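Local coordinates for putative exported protein (Burkholderia pseudomallei, PDB 4JGB) that is of unknown function but has a Rossmann-type fold and probably binds NAD(P)H, perhaps as an oxidoreductase acting on CH-NH groups, at residues A[175-180]-A[208-213]; A[7-12]-A[61-66]; A[19-24]-A[189-194]; A[78-83]-A[133-138]. All coordinates share one frame; numbering follows the deposited sequence.

In the fold
From the N terminus, strand 7-11 opens contact 2 and the next element, helix 16-27, opens contact 3. Contact 2 closes at 61-66, where the chain leaves helix 56-63 for strand 68-71, so these two contacts cross. Contact 4 runs from 78-83 to 133-138, wholly within the long span of contact 3, and joins the start of helix 83-97 to helix 130-143. The loop 175-180 then opens contact 1. Helix 188-201 closes contact 3 before the last strand, 207-212, closes contact 1, giving a second crossing. Contacts 1 and 2 both reach the main sheet, their centres 29 Å apart on opposite sides of the chain's centre, and contact 3 touches both.

Contact 1 (A[175-180]-A[208-213]); sequences RLIVDE and AATAAY
The phenol OH of Y213, the last residue of the chain, is gripped by D190 OD2 and S187 N, while its terminal carboxylate lies beside I177, with Y213 O 4.0 Å from I177 CG2. The carboxylate has its own partner in R170, whose NE makes a salt bridge with OXT; NH2 of the same arginine binds V178 O, so one guanidinium ties both segments together. Directly across the contact the meeting is apolar. Loop 175-180 runs almost parallel to the end of strand 207-212, at 9°, and no hydrogen bond joins the two. I177 carries most of the packing. Its CB sits 4.0 Å from A212 CB, and its branches then part: CG2 stays beside the A212 methyl and Y213 O, while CD1 reaches back to T210 CG2 at 3.6 Å. I177 and T210 lie alongside each other, pointing opposite ways. T210 has OG1 anti to the backbone N (chi1 -160°), which sends the hydroxyl to S155 O on the neighbouring strand and leaves the methyl for the loop. That methyl, CG2, also comes within 3.4 Å of R175 O. Threonine thus splits its two functions, polar into the sheet and apolar toward the loop. The chemistry implies a loop laid on the strand by methyl packing, its polar bonds running outside the contact: V178 O to R170, L176 to E112, D179 OD1 to Q181 N and N183 N.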
loop_
_atom_site.group_PDB
_atom_site.type_symbol
_atom_site.label_atom_id
_atom_site.label_comp_id
_atom_site.label_asym_id
_atom_site.label_seq_id
_atom_site.Cartn_x
_atom_site.Cartn_y
_atom_site.Cartn_z
ATOM N N ARG A 175 9.218 7.411 -8.390
ATOM C CA ARG A 175 9.793 8.764 -8.455
ATOM C C ARG A 175 8.714 9.825 -8.223
ATOM O O ARG A 175 7.534 9.575 -8.475
ATOM C CB ARG A 175 10.526 8.970 -9.799
ATOM C CG ARG A 175 11.699 7.999 -9.919
ATOM C CD ARG A 175 12.104 7.623 -11.340
ATOM N NE ARG A 175 13.323 6.797 -11.300
ATOM C CZ ARG A 175 13.368 5.461 -11.191
ATOM N NH1 ARG A 175 12.262 4.730 -11.156
ATOM N NH2 ARG A 175 14.545 4.843 -11.153
ATOM N N LEU A 176 9.109 10.988 -7.715
ATOM C CA LEU A 176 8.175 12.090 -7.494
ATOM C C LEU A 176 7.518 12.482 -8.818
ATOM O O LEU A 176 8.199 12.563 -9.829
ATOM C CB LEU A 176 8.935 13.330 -6.966
ATOM C CG LEU A 176 8.050 14.493 -6.485
ATOM C CD1 LEU A 176 7.133 14.040 -5.368
ATOM C CD2 LEU A 176 8.868 15.685 -6.030
ATOM N N ILE A 177 6.206 12.691 -8.791
ATOM C CA ILE A 177 5.421 13.171 -9.940
ATOM C C ILE A 177 4.771 14.494 -9.503
ATOM O O ILE A 177 3.981 14.520 -8.541
ATOM C CB ILE A 177 4.338 12.143 -10.385
ATOM C CG1 ILE A 177 4.991 10.852 -10.912
ATOM C CG2 ILE A 177 3.424 12.754 -11.452
ATOM C CD1 ILE A 177 4.104 9.623 -10.972
ATOM N N VAL A 178 5.128 15.598 -10.157
ATOM C CA VAL A 178 4.520 16.882 -9.778
ATOM C C VAL A 178 3.823 17.518 -10.971
ATOM O O VAL A 178 4.280 17.326 -12.104
ATOM C CB VAL A 178 5.541 17.869 -9.164
ATOM C CG1 VAL A 178 6.112 17.317 -7.859
ATOM C CG2 VAL A 178 6.668 18.233 -10.144
ATOM N N ASP A 179 2.732 18.247 -10.726
ATOM C CA ASP A 179 2.110 19.065 -11.779
ATOM C C ASP A 179 2.937 20.324 -12.117
ATOM O O ASP A 179 4.029 20.535 -11.570
ATOM C CB ASP A 179 0.635 19.410 -11.476
ATOM C CG ASP A 179 0.453 20.239 -10.230
ATOM O OD1 ASP A 179 1.388 20.985 -9.839
ATOM O OD2 ASP A 179 -0.643 20.135 -9.632
ATOM N N GLU A 180 2.423 21.146 -13.026
ATOM C CA GLU A 180 3.115 22.387 -13.466
ATOM C C GLU A 180 3.389 23.377 -12.319
ATOM O O GLU A 180 4.300 24.209 -12.405
ATOM C CB GLU A 180 2.300 23.098 -14.553
ATOM C CG GLU A 180 0.810 23.088 -14.256
ATOM C CD GLU A 180 0.020 24.038 -15.116
ATOM O OE1 GLU A 180 0.532 24.462 -16.183
ATOM O OE2 GLU A 180 -1.127 24.354 -14.716
ATOM N N ALA A 208 9.003 -0.040 -6.313
ATOM C CA ALA A 208 8.171 1.045 -5.784
ATOM C C ALA A 208 7.278 1.501 -6.921
ATOM O O ALA A 208 7.612 1.314 -8.117
ATOM C CB ALA A 208 9.049 2.202 -5.293
ATOM N N ALA A 209 6.145 2.095 -6.550
ATOM C CA ALA A 209 5.138 2.566 -7.484
ATOM C C ALA A 209 4.475 3.743 -6.822
ATOM O O ALA A 209 4.367 3.767 -5.596
ATOM C CB ALA A 209 4.088 1.471 -7.694
ATOM N N THR A 210 3.953 4.661 -7.614
ATOM C CA THR A 210 3.238 5.828 -7.083
ATOM C C THR A 210 2.293 6.382 -8.155
ATOM O O THR A 210 2.465 6.084 -9.350
ATOM C CB THR A 210 4.224 6.940 -6.689
ATOM O OG1 THR A 210 3.596 7.841 -5.786
ATOM C CG2 THR A 210 4.747 7.709 -7.947
ATOM N N ALA A 211 1.322 7.183 -7.725
ATOM C CA ALA A 211 0.340 7.819 -8.615
ATOM C C ALA A 211 0.155 9.277 -8.184
ATOM O O ALA A 211 0.299 9.617 -6.998
ATOM C CB ALA A 211 -0.990 7.082 -8.576
ATOM N N ALA A 212 -0.117 10.157 -9.134
ATOM C CA ALA A 212 -0.373 11.567 -8.802
ATOM C C ALA A 212 -0.887 12.209 -10.045
ATOM O O ALA A 212 -0.648 11.658 -11.102
ATOM C CB ALA A 212 0.917 12.263 -8.349
ATOM N N TYR A 213 -1.590 13.351 -9.940
ATOM C CA TYR A 213 -2.046 14.035 -11.166
ATOM C C TYR A 213 -0.845 14.586 -11.935
ATOM O O TYR A 213 0.115 15.074 -11.312
ATOM C CB TYR A 213 -3.098 15.120 -10.881
ATOM C CG TYR A 213 -4.254 14.506 -10.159
ATOM C CD1 TYR A 213 -5.050 13.534 -10.788
ATOM C CD2 TYR A 213 -4.522 14.831 -8.837
ATOM C CE1 TYR A 213 -6.081 12.915 -10.121
ATOM C CE2 TYR A 213 -5.560 14.232 -8.159
ATOM C CZ TYR A 213 -6.325 13.280 -8.788
ATOM O OH TYR A 213 -7.326 12.703 -8.094
ATOM O OXT TYR A 213 -0.817 14.552 -13.169
#

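Contact 2 (A[7-12]-A[61-66]); sequences KIALFG and AALAGQ
K7 lies over the turn 63-66 with the first part of its chain and then departs. Its CB is 4.1 Å from Q66 CA, and CG stands beside the backbone N, anti to the carbonyl carbon (chi1 -69°). CD rests against the carbonyl oxygen of G65, with 3.2 Å between K7 CD and G65 O. CE is already farther off, at 4.1 Å from the same G65 O, and the chain bends at chi4 to carry NZ away from the turn. The carbonyl that receives these methylenes belongs to a type II beta turn, closed by a bond of 2.8 Å from Q66 N to L63 O, in which G65 holds the third position with positive phi. Two residues along the strand, A9 points its methyl at the same turn: A9 CB lies 3.8 Å from L63 CD2 and equally far from Q66 CG, wedged between leucine and glutamine. L63 also packs on V69 and on A97 of helix 83-97. Helix 56-63 thus ends beside the first strand. This is the long beta-alpha-beta crossover of the Rossmann fold, in which helix 56-63 carries the chain from strand 47-50 past strands 31-36 and 7-11 to strand 68-71.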
loop_
_atom_site.group_PDB
_atom_site.type_symbol
_atom_site.label_atom_id
_atom_site.label_comp_id
_atom_site.label_asym_id
_atom_site.label_seq_id
_atom_site.Cartn_x
_atom_site.Cartn_y
_atom_site.Cartn_z
ATOM N N LYS A 7 -9.272 -13.034 -5.283
ATOM C CA LYS A 7 -9.529 -13.095 -3.850
ATOM C C LYS A 7 -8.467 -12.262 -3.165
ATOM O O LYS A 7 -7.322 -12.736 -2.959
ATOM C CB LYS A 7 -9.424 -14.513 -3.324
ATOM C CG LYS A 7 -10.521 -15.469 -3.769
ATOM C CD LYS A 7 -10.203 -16.803 -3.122
ATOM C CE LYS A 7 -11.418 -17.635 -2.844
ATOM N NZ LYS A 7 -11.643 -18.468 -4.053
ATOM N N ILE A 8 -8.849 -11.039 -2.798
ATOM C CA ILE A 8 -7.939 -10.104 -2.104
ATOM C C ILE A 8 -8.196 -9.980 -0.590
ATOM O O ILE A 8 -9.325 -9.679 -0.154
ATOM C CB ILE A 8 -8.034 -8.699 -2.740
ATOM C CG1 ILE A 8 -7.632 -8.749 -4.231
ATOM C CG2 ILE A 8 -7.234 -7.703 -1.926
ATOM C CD1 ILE A 8 -8.405 -7.760 -5.093
ATOM N N ALA A 9 -7.157 -10.229 0.211
ATOM C CA ALA A 9 -7.226 -10.030 1.661
ATOM C C ALA A 9 -6.555 -8.702 1.959
ATOM O O ALA A 9 -5.506 -8.390 1.412
ATOM C CB ALA A 9 -6.528 -11.155 2.414
ATOM N N LEU A 10 -7.166 -7.919 2.835
ATOM C CA LEU A 10 -6.768 -6.518 2.980
ATOM C C LEU A 10 -6.736 -6.166 4.457
ATOM O O LEU A 10 -7.763 -6.332 5.127
ATOM C CB LEU A 10 -7.790 -5.637 2.219
ATOM C CG LEU A 10 -7.543 -4.116 2.341
ATOM C CD1 LEU A 10 -6.258 -3.758 1.602
ATOM C CD2 LEU A 10 -8.721 -3.285 1.827
ATOM N N PHE A 11 -5.564 -5.753 4.972
ATOM C CA PHE A 11 -5.422 -5.153 6.308
ATOM C C PHE A 11 -5.632 -3.629 6.221
ATOM O O PHE A 11 -5.324 -3.026 5.204
ATOM C CB PHE A 11 -4.032 -5.462 6.916
ATOM C CG PHE A 11 -3.851 -6.906 7.313
ATOM C CD1 PHE A 11 -4.185 -7.346 8.605
ATOM C CD2 PHE A 11 -3.380 -7.839 6.391
ATOM C CE1 PHE A 11 -4.049 -8.696 8.960
ATOM C CE2 PHE A 11 -3.220 -9.187 6.738
ATOM C CZ PHE A 11 -3.560 -9.617 8.027
ATOM N N GLY A 12 -6.174 -3.027 7.276
ATOM C CA GLY A 12 -6.383 -1.584 7.304
ATOM C C GLY A 12 -7.601 -1.112 6.534
ATOM O O GLY A 12 -7.691 0.072 6.189
ATOM N N ALA A 61 -2.736 -18.684 8.314
ATOM C CA ALA A 61 -4.074 -19.307 8.288
ATOM C C ALA A 61 -5.135 -18.481 7.559
ATOM O O ALA A 61 -5.918 -19.037 6.801
ATOM C CB ALA A 61 -4.547 -19.650 9.688
ATOM N N ALA A 62 -5.164 -17.164 7.789
ATOM C CA ALA A 62 -6.149 -16.265 7.152
ATOM C C ALA A 62 -5.923 -16.016 5.677
ATOM O O ALA A 62 -6.867 -15.673 4.945
ATOM C CB ALA A 62 -6.207 -14.930 7.874
ATOM N N LEU A 63 -4.682 -16.147 5.233
ATOM C CA LEU A 63 -4.337 -15.897 3.822
ATOM C C LEU A 63 -4.542 -17.110 2.948
ATOM O O LEU A 63 -4.434 -17.013 1.713
ATOM C CB LEU A 63 -2.871 -15.463 3.687
ATOM C CG LEU A 63 -2.486 -14.080 4.211
ATOM C CD1 LEU A 63 -1.094 -13.750 3.697
ATOM C CD2 LEU A 63 -3.494 -13.034 3.753
ATOM N N ALA A 64 -4.823 -18.247 3.577
ATOM C CA ALA A 64 -4.924 -19.514 2.859
ATOM C C ALA A 64 -5.997 -19.409 1.777
ATOM O O ALA A 64 -7.122 -18.969 2.031
ATOM C CB ALA A 64 -5.189 -20.671 3.823
ATOM N N GLY A 65 -5.616 -19.725 0.544
ATOM C CA GLY A 65 -6.532 -19.595 -0.577
ATOM C C GLY A 65 -6.694 -18.218 -1.186
ATOM O O GLY A 65 -7.413 -18.074 -2.165
ATOM N N GLN A 66 -6.051 -17.202 -0.625
ATOM C CA GLN A 66 -6.144 -15.844 -1.200
ATOM C C GLN A 66 -5.193 -15.680 -2.393
ATOM O O GLN A 66 -4.100 -16.284 -2.423
ATOM C CB GLN A 66 -5.845 -14.766 -0.145
ATOM C CG GLN A 66 -6.755 -14.755 1.087
ATOM C CD GLN A 66 -8.200 -14.365 0.773
ATOM O OE1 GLN A 66 -8.474 -13.667 -0.203
ATOM N NE2 GLN A 66 -9.134 -14.835 1.599
#

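Contact 3 (A[19-24]-A[189-194]); sequences SRIAAE and EDYAIA
Along segment 19-24, contact with 189-194 begins at R20; the two helical segments cross at -54°, their axes 8.5 Å apart at the closest. The arginine chain stretches out from CG to NE, and NE gives a hydrogen bond of 2.8 Å to E189 OE2, bent only modestly (159°), forming a salt bridge. The oxygen lies close to the guanidinium plane. The guanidinium and carboxylate planes are nearly perpendicular, and NE reaches OE2 from above the carboxylate plane, 60° out of it. Both groups have second partners: R20 NH1 binds M16 O, and E189 OE1 receives G163 N. At the backbone, R20 O faces the methyl of A192, with 3.5 Å from R20 O to A192 CB. I21 follows, its CG1 4.0 Å from A192 CB and its CD1 meeting the edge of the Y191 ring at CE2, 4.1 Å away. The ring is held in place by its OH on F154 O. One turn on, E24 folds at chi2 to lay its carboxyl group against I193, with E24 OE1 3.6 Å from I193 CG1. A water donates to both E24 OE1 and E189 O, at 2.8 Å from each, giving that carbonyl a second bond beside the helical one from I193 N. The chemistry implies an apolar seam built on A192 and I21, with the R20-E189 salt bridge at its partly exposed side. E24 is buried and satisfied by R28, R165 and the water, and the two arginines would probably favour its negative form.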
loop_
_atom_site.group_PDB
_atom_site.type_symbol
_atom_site.label_atom_id
_atom_site.label_comp_id
_atom_site.label_asym_id
_atom_site.label_seq_id
_atom_site.Cartn_x
_atom_site.Cartn_y
_atom_site.Cartn_z
ATOM N N SER A 19 -10.497 1.801 3.148
ATOM C CA SER A 19 -11.924 1.667 2.797
ATOM C C SER A 19 -12.184 1.916 1.296
ATOM O O SER A 19 -13.049 1.286 0.686
ATOM C CB SER A 19 -12.760 2.623 3.638
ATOM O OG SER A 19 -12.453 3.980 3.303
ATOM N N ARG A 20 -11.404 2.817 0.704
ATOM C CA ARG A 20 -11.530 3.149 -0.732
ATOM C C ARG A 20 -10.942 2.062 -1.614
ATOM O O ARG A 20 -11.461 1.737 -2.690
ATOM C CB ARG A 20 -10.908 4.511 -0.989
ATOM C CG ARG A 20 -11.892 5.592 -0.612
ATOM C CD ARG A 20 -11.278 6.930 -0.289
ATOM N NE ARG A 20 -12.297 7.889 0.171
ATOM C CZ ARG A 20 -12.627 8.102 1.444
ATOM N NH1 ARG A 20 -12.055 7.405 2.402
ATOM N NH2 ARG A 20 -13.551 8.996 1.754
ATOM N N ILE A 21 -9.875 1.445 -1.133
ATOM C CA ILE A 21 -9.323 0.288 -1.802
ATOM C C ILE A 21 -10.337 -0.870 -1.784
ATOM O O ILE A 21 -10.602 -1.458 -2.829
ATOM C CB ILE A 21 -7.945 -0.114 -1.196
ATOM C CG1 ILE A 21 -6.913 0.985 -1.496
ATOM C CG2 ILE A 21 -7.514 -1.489 -1.726
ATOM C CD1 ILE A 21 -5.550 0.832 -0.819
ATOM N N ALA A 22 -10.910 -1.184 -0.620
ATOM C CA ALA A 22 -11.856 -2.282 -0.533
ATOM C C ALA A 22 -13.054 -2.069 -1.437
ATOM O O ALA A 22 -13.507 -2.994 -2.078
ATOM C CB ALA A 22 -12.328 -2.506 0.918
ATOM N N ALA A 23 -13.582 -0.858 -1.468
ATOM C CA ALA A 23 -14.766 -0.549 -2.276
ATOM C C ALA A 23 -14.446 -0.586 -3.778
ATOM O O ALA A 23 -15.274 -1.036 -4.610
ATOM C CB ALA A 23 -15.311 0.826 -1.884
ATOM N N GLU A 24 -13.253 -0.093 -4.124
ATOM C CA GLU A 24 -12.785 -0.106 -5.524
ATOM C C GLU A 24 -12.624 -1.535 -6.016
ATOM O O GLU A 24 -12.962 -1.838 -7.172
ATOM C CB GLU A 24 -11.460 0.666 -5.685
ATOM C CG GLU A 24 -10.887 0.721 -7.109
ATOM C CD GLU A 24 -11.804 1.407 -8.130
ATOM O OE1 GLU A 24 -12.470 2.382 -7.760
ATOM O OE2 GLU A 24 -11.812 1.011 -9.329
ATOM N N GLU A 189 -9.675 8.243 -3.753
ATOM C CA GLU A 189 -10.464 7.438 -4.689
ATOM C C GLU A 189 -9.584 7.091 -5.884
ATOM O O GLU A 189 -9.576 5.932 -6.328
ATOM C CB GLU A 189 -11.731 8.210 -5.187
ATOM C CG GLU A 189 -12.833 8.523 -4.145
ATOM C CD GLU A 189 -12.394 9.535 -3.089
ATOM O OE1 GLU A 189 -11.395 10.252 -3.347
ATOM O OE2 GLU A 189 -13.039 9.580 -1.990
ATOM N N ASP A 190 -8.897 8.097 -6.444
ATOM C CA ASP A 190 -7.981 7.830 -7.555
ATOM C C ASP A 190 -6.796 6.941 -7.152
ATOM O O ASP A 190 -6.417 6.048 -7.910
ATOM C CB ASP A 190 -7.526 9.107 -8.265
ATOM C CG ASP A 190 -8.593 9.632 -9.224
ATOM O OD1 ASP A 190 -9.372 8.807 -9.756
ATOM O OD2 ASP A 190 -8.668 10.861 -9.432
ATOM N N TYR A 191 -6.200 7.187 -5.987
ATOM C CA TYR A 191 -5.134 6.299 -5.497
ATOM C C TYR A 191 -5.625 4.843 -5.428
ATOM O O TYR A 191 -4.916 3.902 -5.852
ATOM C CB TYR A 191 -4.608 6.768 -4.135
ATOM C CG TYR A 191 -3.604 5.811 -3.524
ATOM C CD1 TYR A 191 -2.226 5.960 -3.759
ATOM C CD2 TYR A 191 -4.026 4.794 -2.642
ATOM C CE1 TYR A 191 -1.308 5.086 -3.171
ATOM C CE2 TYR A 191 -3.117 3.906 -2.071
ATOM C CZ TYR A 191 -1.771 4.057 -2.336
ATOM O OH TYR A 191 -0.879 3.195 -1.741
ATOM N N ALA A 192 -6.853 4.661 -4.947
ATOM C CA ALA A 192 -7.459 3.332 -4.899
ATOM C C ALA A 192 -7.631 2.728 -6.341
ATOM O O ALA A 192 -7.351 1.549 -6.574
ATOM C CB ALA A 192 -8.794 3.393 -4.144
ATOM N N ILE A 193 -8.073 3.530 -7.305
ATOM C CA ILE A 193 -8.061 3.056 -8.712
ATOM C C ILE A 193 -6.653 2.542 -9.074
ATOM O O ILE A 193 -6.516 1.420 -9.505
ATOM C CB ILE A 193 -8.576 4.113 -9.725
ATOM C CG1 ILE A 193 -10.063 4.439 -9.418
ATOM C CG2 ILE A 193 -8.365 3.605 -11.172
ATOM C CD1 ILE A 193 -10.769 5.450 -10.296
ATOM N N ALA A 194 -5.631 3.370 -8.908
ATOM C CA ALA A 194 -4.242 2.968 -9.168
ATOM C C ALA A 194 -3.806 1.672 -8.477
ATOM O O ALA A 194 -3.154 0.807 -9.100
ATOM C CB ALA A 194 -3.268 4.097 -8.837
HETATM O O HOH W 1 -12.013 4.608 -6.129
#

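Contact 4 (A[78-83]-A[133-138]); sequences EEASKV and ALAHRD
E78 and H136 meet in the Rossmann fold where the loop after strand 68-71 runs into helix 83-97 and comes up against helix 130-143, a neighbouring helix of the next crossover. The glutamate approaches the imidazole at about a right angle to the histidine side chain, its carboxylate turned 46° from the ring. OE1 sits at the ring's edge, near its plane, 2.8 Å from H136 NE2. The N-H nevertheless points well off the oxygen, with an angle of 126°, and the bond is weak; E78 OE1 is almost as close to H136 CE1, at 3.1 Å. E78 reaches the ring because CG lies between the backbone N and the carbonyl carbon (chi1 66°), with the rest of the chain extended beyond it. V83, which begins helix 83-97, also crosses H136 at about a right angle. Its CG1 approaches the ring obliquely, 3.7 Å from H136 ND1, and its CG2 is 4.1 Å from H136 CE1. The histidine is thus met by an acid at its edge and by a branched methyl pair, while T110 touches it from another loop. V83 does double duty, since its CB also packs on A135 at 3.9 Å from A135 CB, and its side chain reaches A139 one turn further along the helix. The loop 78-82 keeps its shape partly through K82 N, bonded to E79 O. A80 then meets the helix with its backbone: A80 O lies 3.3 Å from A135 CB.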
loop_
_atom_site.group_PDB
_atom_site.type_symbol
_atom_site.label_atom_id
_atom_site.label_comp_id
_atom_site.label_asym_id
_atom_site.label_seq_id
_atom_site.Cartn_x
_atom_site.Cartn_y
_atom_site.Cartn_z
ATOM N N GLU A 78 -1.052 4.104 10.623
ATOM C CA GLU A 78 0.315 3.612 10.729
ATOM C C GLU A 78 1.055 4.214 11.927
ATOM O O GLU A 78 0.747 5.334 12.364
ATOM C CB GLU A 78 1.065 3.967 9.461
ATOM C CG GLU A 78 1.257 5.469 9.293
ATOM C CD GLU A 78 1.922 5.815 7.985
ATOM O OE1 GLU A 78 2.363 4.866 7.295
ATOM O OE2 GLU A 78 2.010 7.020 7.650
ATOM N N GLU A 79 2.032 3.475 12.450
ATOM C CA GLU A 79 2.931 4.016 13.457
ATOM C C GLU A 79 4.360 3.801 12.980
ATOM O O GLU A 79 4.684 2.707 12.503
ATOM C CB GLU A 79 2.716 3.325 14.795
ATOM C CG GLU A 79 1.359 3.580 15.425
ATOM C CD GLU A 79 1.186 2.841 16.742
ATOM O OE1 GLU A 79 2.025 3.021 17.653
ATOM O OE2 GLU A 79 0.204 2.085 16.870
ATOM N N ALA A 80 5.206 4.833 13.096
ATOM C CA ALA A 80 6.592 4.748 12.622
ATOM C C ALA A 80 7.267 3.463 13.124
ATOM O O ALA A 80 7.886 2.752 12.344
ATOM C CB ALA A 80 7.409 5.974 13.019
ATOM N N SER A 81 7.102 3.151 14.409
ATOM C CA SER A 81 7.801 1.997 14.994
ATOM C C SER A 81 7.249 0.640 14.554
ATOM O O SER A 81 7.812 -0.386 14.919
ATOM C CB SER A 81 7.818 2.086 16.522
ATOM O OG SER A 81 6.502 2.182 17.005
ATOM N N LYS A 82 6.162 0.624 13.784
ATOM C CA LYS A 82 5.551 -0.627 13.339
ATOM C C LYS A 82 5.627 -0.890 11.831
ATOM O O LYS A 82 5.404 -2.018 11.394
ATOM C CB LYS A 82 4.092 -0.689 13.787
ATOM C CG LYS A 82 3.941 -0.847 15.290
ATOM C CD LYS A 82 2.480 -0.983 15.684
ATOM C CE LYS A 82 2.396 -1.246 17.171
ATOM N NZ LYS A 82 3.176 -0.202 17.889
ATOM N N VAL A 83 5.916 0.151 11.049
ATOM C CA VAL A 83 5.890 0.064 9.575
ATOM C C VAL A 83 6.765 -1.101 9.033
ATOM O O VAL A 83 6.287 -1.925 8.233
ATOM C CB VAL A 83 6.165 1.442 8.938
ATOM C CG1 VAL A 83 6.618 1.315 7.490
ATOM C CG2 VAL A 83 4.911 2.335 9.043
ATOM N N ALA A 133 8.384 8.750 7.342
ATOM C CA ALA A 133 9.000 8.622 6.018
ATOM C C ALA A 133 10.228 7.707 6.073
ATOM O O ALA A 133 10.425 6.885 5.181
ATOM C CB ALA A 133 9.362 9.998 5.441
ATOM N N LEU A 134 11.023 7.868 7.143
ATOM C CA LEU A 134 12.190 7.030 7.410
ATOM C C LEU A 134 11.799 5.565 7.611
ATOM O O LEU A 134 12.471 4.692 7.104
ATOM C CB LEU A 134 12.971 7.499 8.670
ATOM C CG LEU A 134 13.565 8.905 8.649
ATOM C CD1 LEU A 134 14.268 9.264 9.963
ATOM C CD2 LEU A 134 14.486 9.056 7.459
ATOM N N ALA A 135 10.773 5.317 8.417
ATOM C CA ALA A 135 10.226 3.957 8.590
ATOM C C ALA A 135 9.789 3.355 7.234
ATOM O O ALA A 135 10.091 2.184 6.951
ATOM C CB ALA A 135 9.059 3.981 9.560
ATOM N N HIS A 136 9.117 4.144 6.376
ATOM C CA HIS A 136 8.792 3.611 5.041
ATOM C C HIS A 136 10.050 3.267 4.252
ATOM O O HIS A 136 10.090 2.222 3.587
ATOM C CB HIS A 136 7.900 4.557 4.222
ATOM C CG HIS A 136 6.506 4.611 4.726
ATOM N ND1 HIS A 136 5.678 3.506 4.720
ATOM C CD2 HIS A 136 5.804 5.609 5.297
ATOM C CE1 HIS A 136 4.511 3.834 5.243
ATOM N NE2 HIS A 136 4.561 5.109 5.595
ATOM N N ARG A 137 11.065 4.134 4.343
ATOM C CA ARG A 137 12.333 3.886 3.670
ATOM C C ARG A 137 12.920 2.538 4.030
ATOM O O ARG A 137 13.368 1.822 3.144
ATOM C CB ARG A 137 13.365 4.965 3.973
ATOM C CG ARG A 137 14.790 4.552 3.588
ATOM C CD ARG A 137 15.814 5.591 4.036
ATOM N NE ARG A 137 15.687 6.827 3.256
ATOM C CZ ARG A 137 16.274 7.980 3.573
ATOM N NH1 ARG A 137 17.030 8.070 4.663
ATOM N NH2 ARG A 137 16.080 9.050 2.810
ATOM N N ASP A 138 12.915 2.210 5.326
ATOM C CA ASP A 138 13.407 0.908 5.807
ATOM C C ASP A 138 12.519 -0.276 5.404
ATOM O O ASP A 138 13.021 -1.339 5.086
ATOM C CB ASP A 138 13.556 0.931 7.324
ATOM C CG ASP A 138 14.607 1.931 7.804
ATOM O OD1 ASP A 138 15.415 2.443 6.964
ATOM O OD2 ASP A 138 14.601 2.203 9.028
#